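PDB 6D7Y: immune protein from Enterobacter cloacae, which binds the toxic C-terminal tip of the contact-dependent growth inhibition protein CdiA and probably neutralises it as its immunity protein. Local coordinates for residues 18-23 against 120-125; 98-103 against 109-114. All coordinates share one frame; numbering follows the deposited sequence. Where two conformers were deposited one is given.

Contact 1: 18-23 against 120-125; sequences FFLLKE and NGISAD
Leu20 of helix 17-25 and Ile122 of helix 105-126 meet by their methyl groups. CD1 of Leu20 lies 4.1 Å from CD1 of Ile122. The two side chains cross at about a right angle and meet at their terminal methyls. The second touch comes from Glu23. Its aliphatic CG sits 4.3 Å from the same CD1 of Ile122, which thus packs against two residues one helical turn apart. Ile122 reaches both because CG1 lies between its backbone N and carbonyl carbon (chi1 69°), and the chain then runs extended to CD1.

Further out, Phe126 packs on both Leu20 and Glu23, and Phe128 packs on Ile122. The carboxylate of Glu23 is held through OE2, which is hydrogen-bonded to the hydroxyl of Tyr118 on the long helix. Asp125 O accepts a bond from Arg16 NH1, just ahead of helix 17-25. The contact is plain packing of helix 17-25 against the C-terminal part of helix 105-126. Leu21 of the shorter helix reaches Leu85 and Val87 of strand 78-90 in the sheet. Between the two segments the touching is apolar and small, 95 Å² in all. It has little directional character, and the polar bonds of Glu23 and Asp125 go to Tyr118 and Arg16, outside the two segments.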
ATOM      1  N   PHE B  18       7.551  -7.455   6.816  1.00 43.70           N
ATOM      2  CA  PHE B  18       7.485  -8.654   5.965  1.00 43.81           C
ATOM      3  C   PHE B  18       6.104  -9.319   5.998  1.00 43.26           C
ATOM      4  O   PHE B  18       5.547  -9.665   4.969  1.00 42.04           O
ATOM      5  CB  PHE B  18       8.538  -9.689   6.376  1.00 46.81           C
ATOM      6  CG  PHE B  18       8.355 -11.031   5.701  1.00 48.29           C
ATOM      7  CD1 PHE B  18       8.816 -11.247   4.403  1.00 48.29           C
ATOM      8  CD2 PHE B  18       7.698 -12.065   6.352  1.00 49.99           C
ATOM      9  CE1 PHE B  18       8.635 -12.478   3.778  1.00 49.46           C
ATOM     10  CE2 PHE B  18       7.510 -13.293   5.732  1.00 51.05           C
ATOM     11  CZ  PHE B  18       7.985 -13.505   4.446  1.00 50.91           C
ATOM     12  N   PHE B  19       5.554  -9.491   7.193  1.00 44.40           N
ATOM     13  CA  PHE B  19       4.258 -10.156   7.347  1.00 44.62           C
ATOM     14  C   PHE B  19       3.103  -9.316   6.796  1.00 42.29           C
ATOM     15  O   PHE B  19       2.120  -9.859   6.277  1.00 41.55           O
ATOM     16  CB  PHE B  19       4.103 -10.602   8.804  1.00 47.10           C
ATOM     17  CG  PHE B  19       5.234 -11.500   9.249  1.00 49.92           C
ATOM     18  CD1 PHE B  19       5.253 -12.844   8.883  1.00 51.21           C
ATOM     19  CD2 PHE B  19       6.318 -10.988   9.976  1.00 50.99           C
ATOM     20  CE1 PHE B  19       6.311 -13.664   9.246  1.00 53.62           C
ATOM     21  CE2 PHE B  19       7.374 -11.810  10.353  1.00 53.28           C
ATOM     22  CZ  PHE B  19       7.373 -13.150   9.984  1.00 54.49           C
ATOM     23  N   LEU B  20       3.232  -7.995   6.887  1.00 41.11           N
ATOM     24  CA  LEU B  20       2.236  -7.110   6.293  1.00 39.12           C
ATOM     25  C   LEU B  20       2.304  -7.310   4.777  1.00 37.79           C
ATOM     26  O   LEU B  20       1.288  -7.501   4.127  1.00 36.18           O
ATOM     27  CB  LEU B  20       2.513  -5.643   6.630  1.00 38.76           C
ATOM     28  CG  LEU B  20       1.600  -4.595   5.972  1.00 37.48           C
ATOM     29  CD1 LEU B  20       0.147  -4.806   6.345  1.00 38.02           C
ATOM     30  CD2 LEU B  20       2.043  -3.199   6.368  1.00 37.63           C
ATOM     31  N   LEU B  21       3.518  -7.310   4.234  1.00 38.28           N
ATOM     32  CA  LEU B  21       3.688  -7.474   2.787  1.00 38.16           C
ATOM     33  C   LEU B  21       3.142  -8.814   2.305  1.00 39.78           C
ATOM     34  O   LEU B  21       2.497  -8.855   1.266  1.00 39.98           O
ATOM     35  CB  LEU B  21       5.137  -7.230   2.354  1.00 38.18           C
ATOM     36  CG  LEU B  21       5.625  -5.772   2.524  1.00 37.29           C
ATOM     37  CD1 LEU B  21       7.132  -5.689   2.343  1.00 38.14           C
ATOM     38  CD2 LEU B  21       4.913  -4.786   1.600  1.00 35.32           C
ATOM     39  N   LYS B  22       3.368  -9.894   3.066  1.00 42.58           N
ATOM     40  CA  LYS B  22       2.837 -11.226   2.708  1.00 44.52           C
ATOM     41  C   LYS B  22       1.316 -11.211   2.763  1.00 44.09           C
ATOM     42  O   LYS B  22       0.660 -11.827   1.942  1.00 44.06           O
ATOM     43  CB  LYS B  22       3.384 -12.330   3.635  1.00 47.27           C
ATOM     44  CG  LYS B  22       4.881 -12.602   3.522  1.00 48.65           C
ATOM     45  CD  LYS B  22       5.317 -13.062   2.136  1.00 49.30           C
ATOM     46  CE  LYS B  22       4.704 -14.392   1.716  1.00 51.40           C
ATOM     47  NZ  LYS B  22       5.131 -14.746   0.328  1.00 51.54           N
ATOM     48  N   GLU B  23       0.774 -10.510   3.753  1.00 45.05           N
ATOM     49  CA  GLU B  23      -0.672 -10.343   3.922  1.00 45.71           C
ATOM     50  C   GLU B  23      -1.277  -9.663   2.681  1.00 44.74           C
ATOM     51  O   GLU B  23      -2.265 -10.143   2.113  1.00 45.39           O
ATOM     52  CB  GLU B  23      -0.931  -9.534   5.211  1.00 47.89           C
ATOM     53  CG  GLU B  23      -2.304  -8.894   5.359  1.00 48.64           C
ATOM     54  CD  GLU B  23      -3.448  -9.880   5.291  1.00 51.50           C
ATOM     55  OE1 GLU B  23      -3.233 -11.074   5.591  1.00 56.05           O
ATOM     56  OE2 GLU B  23      -4.579  -9.453   4.963  1.00 51.58           O
ATOM     57  N   ASN B 120      -8.688  -1.256   8.713  1.00 32.95           N
ATOM     58  CA  ASN B 120      -9.069  -1.159  10.129  1.00 35.15           C
ATOM     59  C   ASN B 120      -9.032  -2.552  10.759  1.00 37.44           C
ATOM     60  O   ASN B 120      -8.603  -2.721  11.899  1.00 37.47           O
ATOM     61  CB  ASN B 120     -10.472  -0.591  10.279  1.00 35.63           C
ATOM     62  CG  ASN B 120     -10.851  -0.379  11.727  1.00 38.05           C
ATOM     63  OD1 ASN B 120     -10.180   0.350  12.455  1.00 39.02           O
ATOM     64  ND2 ASN B 120     -11.942  -0.990  12.142  1.00 40.55           N
ATOM     65  N   GLY B 121      -9.486  -3.537   9.992  1.00 37.47           N
ATOM     66  CA  GLY B 121      -9.515  -4.916  10.436  1.00 40.43           C
ATOM     67  C   GLY B 121      -8.159  -5.517  10.754  1.00 41.45           C
ATOM     68  O   GLY B 121      -8.080  -6.408  11.581  1.00 44.28           O
ATOM     69  N   ILE B 122      -7.100  -5.044  10.094  1.00 40.02           N
ATOM     70  CA  ILE B 122      -5.740  -5.554  10.338  1.00 41.41           C
ATOM     71  C   ILE B 122      -4.821  -4.572  11.089  1.00 41.73           C
ATOM     72  O   ILE B 122      -3.630  -4.857  11.281  1.00 41.46           O
ATOM     73  CB  ILE B 122      -5.052  -6.021   9.020  1.00 40.73           C
ATOM     74  CG1 ILE B 122      -4.714  -4.849   8.082  1.00 37.86           C
ATOM     75  CG2 ILE B 122      -5.936  -7.042   8.307  1.00 41.86           C
ATOM     76  CD1 ILE B 122      -3.922  -5.254   6.863  1.00 37.69           C
ATOM     77  N   SER B 123      -5.368  -3.436  11.519  0.50 40.93           N
ATOM     78  CA  SER B 123      -4.572  -2.432  12.235  0.50 41.79           C
ATOM     79  C   SER B 123      -4.007  -2.974  13.551  0.50 45.08           C
ATOM     80  O   SER B 123      -2.852  -2.713  13.887  0.50 46.85           O
ATOM     81  CB  SER B 123      -5.398  -1.169  12.474  0.50 40.21           C
ATOM     82  OG  SER B 123      -6.605  -1.463  13.145  0.50 40.42           O
ATOM     83  N   ALA B 124      -4.816  -3.748  14.266  1.00 47.25           N
ATOM     84  CA  ALA B 124      -4.402  -4.345  15.548  1.00 51.24           C
ATOM     85  C   ALA B 124      -3.351  -5.450  15.433  1.00 53.89           C
ATOM     86  O   ALA B 124      -2.705  -5.774  16.417  1.00 55.85           O
ATOM     87  CB  ALA B 124      -5.626  -4.878  16.283  1.00 52.50           C
ATOM     88  N   ASP B 125      -3.162  -6.007  14.237  1.00 55.98           N
ATOM     89  CA  ASP B 125      -2.211  -7.101  14.059  1.00 58.65           C
ATOM     90  C   ASP B 125      -0.863  -6.657  13.523  1.00 57.99           C
ATOM     91  O   ASP B 125       0.152  -7.284  13.830  1.00 58.08           O
ATOM     92  CB  ASP B 125      -2.790  -8.169  13.129  1.00 61.30           C
ATOM     93  CG  ASP B 125      -4.213  -8.527  13.482  1.00 63.61           C
ATOM     94  OD1 ASP B 125      -5.086  -7.637  13.320  1.00 64.72           O
ATOM     95  OD2 ASP B 125      -4.464  -9.683  13.880  1.00 66.80           O
TER

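Contact 2: 98-103 against 109-114; sequences LCFYMN and GKVMLE
Val111 faces Phe100 and Met102 and touches both. Its CB points from the helix toward the strand and splits into two methyl groups with separate partners. CG1 takes the ring of Phe100. It is 3.9 Å from CE2 of Phe100 and equally close to CZ, meeting the far end of the ring obliquely. CG2 takes Met102, a selenomethionine. The methyl CE of Met102 lies 3.7 Å from CG2 of Val111, and its selenium is 4.2 Å from the same methyl. With CG1 anti to the backbone N (chi1 172°), the two branches of Val111 part toward the two strand residues.

The contact joins strand 93-102 to helix 105-126, which follows it after a short turn and packs back over the sheet. The axes of the two short segments approach to 10.6 Å at 147°, so the chain nearly reverses. The helix then leads to strand 130-135, parallel to 93-102 with strand 3-10 between them. This is a beta-alpha-beta crossover that skips over strand 3-10, in a sheet whose neighbouring strands are all antiparallel.

Phe100 and Val111 reach toward each other from opposite directions. Met112, also a selenomethionine, adds a third apolar group. Its chain bends at chi2 (-76°), and CE ends 4.1 Å from CZ of Phe100. Phe5 of strand 3-10 touches both Met102 and Met112, while Ser107 and Ala108 from the first turn of the helix pack on Met102.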
ATOM      1  N   LEU B  98      -0.481   1.674  -1.748  1.00 23.08           N
ATOM      2  CA  LEU B  98      -1.078   1.021  -2.927  1.00 24.48           C
ATOM      3  C   LEU B  98      -1.706   2.084  -3.807  1.00 23.26           C
ATOM      4  O   LEU B  98      -2.629   2.778  -3.363  1.00 21.18           O
ATOM      5  CB  LEU B  98      -2.149   0.004  -2.528  1.00 25.68           C
ATOM      6  CG  LEU B  98      -1.693  -1.320  -1.897  1.00 28.68           C
ATOM      7  CD1 LEU B  98      -1.107  -1.123  -0.507  1.00 29.24           C
ATOM      8  CD2 LEU B  98      -2.879  -2.273  -1.805  1.00 30.53           C
ATOM      9  N   CYS B  99      -1.272   2.177  -5.078  1.00 23.50           N
ATOM     10  CA  CYS B  99      -1.795   3.195  -6.001  1.00 23.26           C
ATOM     11  C   CYS B  99      -2.481   2.458  -7.139  1.00 23.53           C
ATOM     12  O   CYS B  99      -1.937   1.458  -7.615  1.00 23.56           O
ATOM     13  CB  CYS B  99      -0.656   4.032  -6.592  1.00 26.01           C
ATOM     14  SG  CYS B  99       0.372   4.849  -5.354  1.00 33.67           S
ATOM     15  N   PHE B 100      -3.644   2.954  -7.549  1.00 22.42           N
ATOM     16  CA  PHE B 100      -4.470   2.353  -8.614  1.00 24.85           C
ATOM     17  C   PHE B 100      -5.393   3.378  -9.267  1.00 23.09           C
ATOM     18  O   PHE B 100      -5.852   4.317  -8.620  1.00 21.85           O
ATOM     19  CB  PHE B 100      -5.315   1.216  -8.034  1.00 27.23           C
ATOM     20  CG  PHE B 100      -6.168   1.636  -6.862  1.00 28.72           C
ATOM     21  CD1 PHE B 100      -5.655   1.622  -5.582  1.00 28.73           C
ATOM     22  CD2 PHE B 100      -7.485   2.041  -7.051  1.00 29.06           C
ATOM     23  CE1 PHE B 100      -6.435   2.014  -4.500  1.00 30.69           C
ATOM     24  CE2 PHE B 100      -8.273   2.425  -5.991  1.00 29.91           C
ATOM     25  CZ  PHE B 100      -7.754   2.430  -4.710  1.00 29.37           C
ATOM     26  N   TYR B 101      -5.649   3.230 -10.570  1.00 23.57           N
ATOM     27  CA  TYR B 101      -6.561   4.150 -11.227  1.00 23.74           C
ATOM     28  C   TYR B 101      -8.005   3.685 -11.072  1.00 25.78           C
ATOM     29  O   TYR B 101      -8.264   2.484 -10.896  1.00 27.59           O
ATOM     30  CB  TYR B 101      -6.242   4.282 -12.747  1.00 25.20           C
ATOM     31  CG  TYR B 101      -4.976   5.038 -13.039  1.00 25.19           C
ATOM     32  CD1 TYR B 101      -3.747   4.393 -13.091  1.00 27.78           C
ATOM     33  CD2 TYR B 101      -4.999   6.411 -13.266  1.00 25.25           C
ATOM     34  CE1 TYR B 101      -2.571   5.098 -13.360  1.00 28.03           C
ATOM     35  CE2 TYR B 101      -3.843   7.119 -13.532  1.00 25.75           C
ATOM     36  CZ  TYR B 101      -2.629   6.468 -13.567  1.00 27.02           C
ATOM     37  OH  TYR B 101      -1.477   7.173 -13.842  1.00 28.79           O
HETATM   38  N   MSE B 102      -8.942   4.634 -11.144  1.00 26.09           N
HETATM   39  CA  MSE B 102     -10.382   4.331 -11.154  1.00 28.22           C
HETATM   40  C   MSE B 102     -10.949   5.257 -12.197  1.00 27.97           C
HETATM   41  O   MSE B 102     -10.457   6.371 -12.371  1.00 26.80           O
HETATM   42  CB  MSE B 102     -11.111   4.508  -9.829  1.00 29.46           C
HETATM   43  CG  MSE B 102     -10.572   3.609  -8.722  1.00 31.52           C
HETATM   44 SE   MSE B 102     -10.959   1.688  -9.012  1.00 42.55          SE
HETATM   45  CE  MSE B 102     -12.931   1.765  -9.081  1.00 39.85           C
ATOM     46  N   ASN B 103     -11.984   4.813 -12.906  1.00 31.67           N
ATOM     47  CA  ASN B 103     -12.601   5.630 -13.982  1.00 34.11           C
ATOM     48  C   ASN B 103     -13.448   6.802 -13.499  1.00 33.93           C
ATOM     49  O   ASN B 103     -13.679   7.741 -14.269  1.00 34.63           O
ATOM     50  CB  ASN B 103     -13.426   4.752 -14.941  1.00 38.06           C
ATOM     51  CG  ASN B 103     -12.564   3.874 -15.834  1.00 40.39           C
ATOM     52  OD1 ASN B 103     -11.385   4.153 -16.051  1.00 41.43           O
ATOM     53  ND2 ASN B 103     -13.164   2.826 -16.390  1.00 43.33           N
ATOM     54  N   GLY B 109     -14.995   5.718  -4.591  1.00 25.81           N
ATOM     55  CA  GLY B 109     -15.552   5.825  -3.240  1.00 26.05           C
ATOM     56  C   GLY B 109     -15.967   4.500  -2.657  1.00 27.20           C
ATOM     57  O   GLY B 109     -15.815   4.264  -1.462  1.00 27.32           O
ATOM     58  N   LYS B 110     -16.496   3.615  -3.499  1.00 28.88           N
ATOM     59  CA  LYS B 110     -16.923   2.282  -3.045  1.00 31.25           C
ATOM     60  C   LYS B 110     -15.716   1.441  -2.659  1.00 30.53           C
ATOM     61  O   LYS B 110     -15.715   0.798  -1.599  1.00 31.94           O
ATOM     62  CB  LYS B 110     -17.778   1.608  -4.120  1.00 34.29           C
ATOM     63  CG  LYS B 110     -19.086   2.344  -4.353  1.00 36.55           C
ATOM     64  CD  LYS B 110     -19.902   1.722  -5.481  1.00 39.99           C
ATOM     65  CE  LYS B 110     -21.250   2.413  -5.634  1.00 42.25           C
ATOM     66  NZ  LYS B 110     -21.971   1.904  -6.832  1.00 46.16           N
ATOM     67  N   VAL B 111     -14.671   1.505  -3.490  1.00 30.02           N
ATOM     68  CA  VAL B 111     -13.403   0.799  -3.248  1.00 29.74           C
ATOM     69  C   VAL B 111     -12.741   1.339  -1.980  1.00 28.59           C
ATOM     70  O   VAL B 111     -12.214   0.577  -1.150  1.00 28.90           O
ATOM     71  CB  VAL B 111     -12.453   0.965  -4.460  1.00 30.62           C
ATOM     72  CG1 VAL B 111     -11.058   0.426  -4.161  1.00 31.36           C
ATOM     73  CG2 VAL B 111     -13.046   0.276  -5.676  1.00 33.23           C
HETATM   74  N   MSE B 112     -12.799   2.653  -1.805  1.00 27.88           N
HETATM   75  CA  MSE B 112     -12.214   3.276  -0.623  1.00 28.23           C
HETATM   76  C   MSE B 112     -12.831   2.779   0.665  1.00 28.85           C
HETATM   77  O   MSE B 112     -12.111   2.521   1.641  1.00 29.30           O
HETATM   78  CB  MSE B 112     -12.345   4.797  -0.728  1.00 28.67           C
HETATM   79  CG  MSE B 112     -11.429   5.329  -1.816  1.00 29.45           C
HETATM   80 SE   MSE B 112      -9.590   5.326  -1.110  1.00 35.85          SE
HETATM   81  CE  MSE B 112      -8.654   5.915  -2.705  1.00 29.48           C
ATOM     82  N   LEU B 113     -14.159   2.676   0.706  1.00 30.20           N
ATOM     83  CA  LEU B 113     -14.842   2.188   1.906  1.00 31.89           C
ATOM     84  C   LEU B 113     -14.480   0.737   2.202  1.00 32.16           C
ATOM     85  O   LEU B 113     -14.371   0.349   3.368  1.00 31.46           O
ATOM     86  CB  LEU B 113     -16.354   2.409   1.854  1.00 34.98           C
ATOM     87  CG  LEU B 113     -16.849   3.855   2.008  1.00 37.05           C
ATOM     88  CD1 LEU B 113     -18.364   3.890   1.931  1.00 39.29           C
ATOM     89  CD2 LEU B 113     -16.403   4.471   3.330  1.00 37.69           C
ATOM     90  N   GLU B 114     -14.263  -0.056   1.160  1.00 32.60           N
ATOM     91  CA  GLU B 114     -13.831  -1.436   1.350  1.00 34.49           C
ATOM     92  C   GLU B 114     -12.403  -1.453   1.891  1.00 32.19           C
ATOM     93  O   GLU B 114     -12.096  -2.249   2.777  1.00 33.05           O
ATOM     94  CB  GLU B 114     -13.971  -2.258   0.065  1.00 37.46           C
ATOM     95  CG  GLU B 114     -15.413  -2.486  -0.370  1.00 41.00           C
ATOM     96  CD  GLU B 114     -16.254  -3.337   0.588  1.00 46.14           C
ATOM     97  OE1 GLU B 114     -17.439  -3.571   0.260  1.00 53.18           O
ATOM     98  OE2 GLU B 114     -15.775  -3.783   1.660  1.00 48.45           O
TER

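How the contacts relate
Both contacts use helix 105-126, but at different places along it. Contact 2 ties the first half of the helix to the strand that precedes it. Contact 1 joins the last turns to helix 17-25, far back in the sequence. Their centres are 19 Å apart and they do not touch each other. Contact 2 is buried and wholly apolar, as befits the layer between helix and sheet. Contact 1 is smaller and only partly buried. There Ile122 meets one leucine methyl and the methylene of a glutamate, whose carboxylate finds its partner outside the two segments. Contact 2 is helix on strand; contact 1 is helix beside helix.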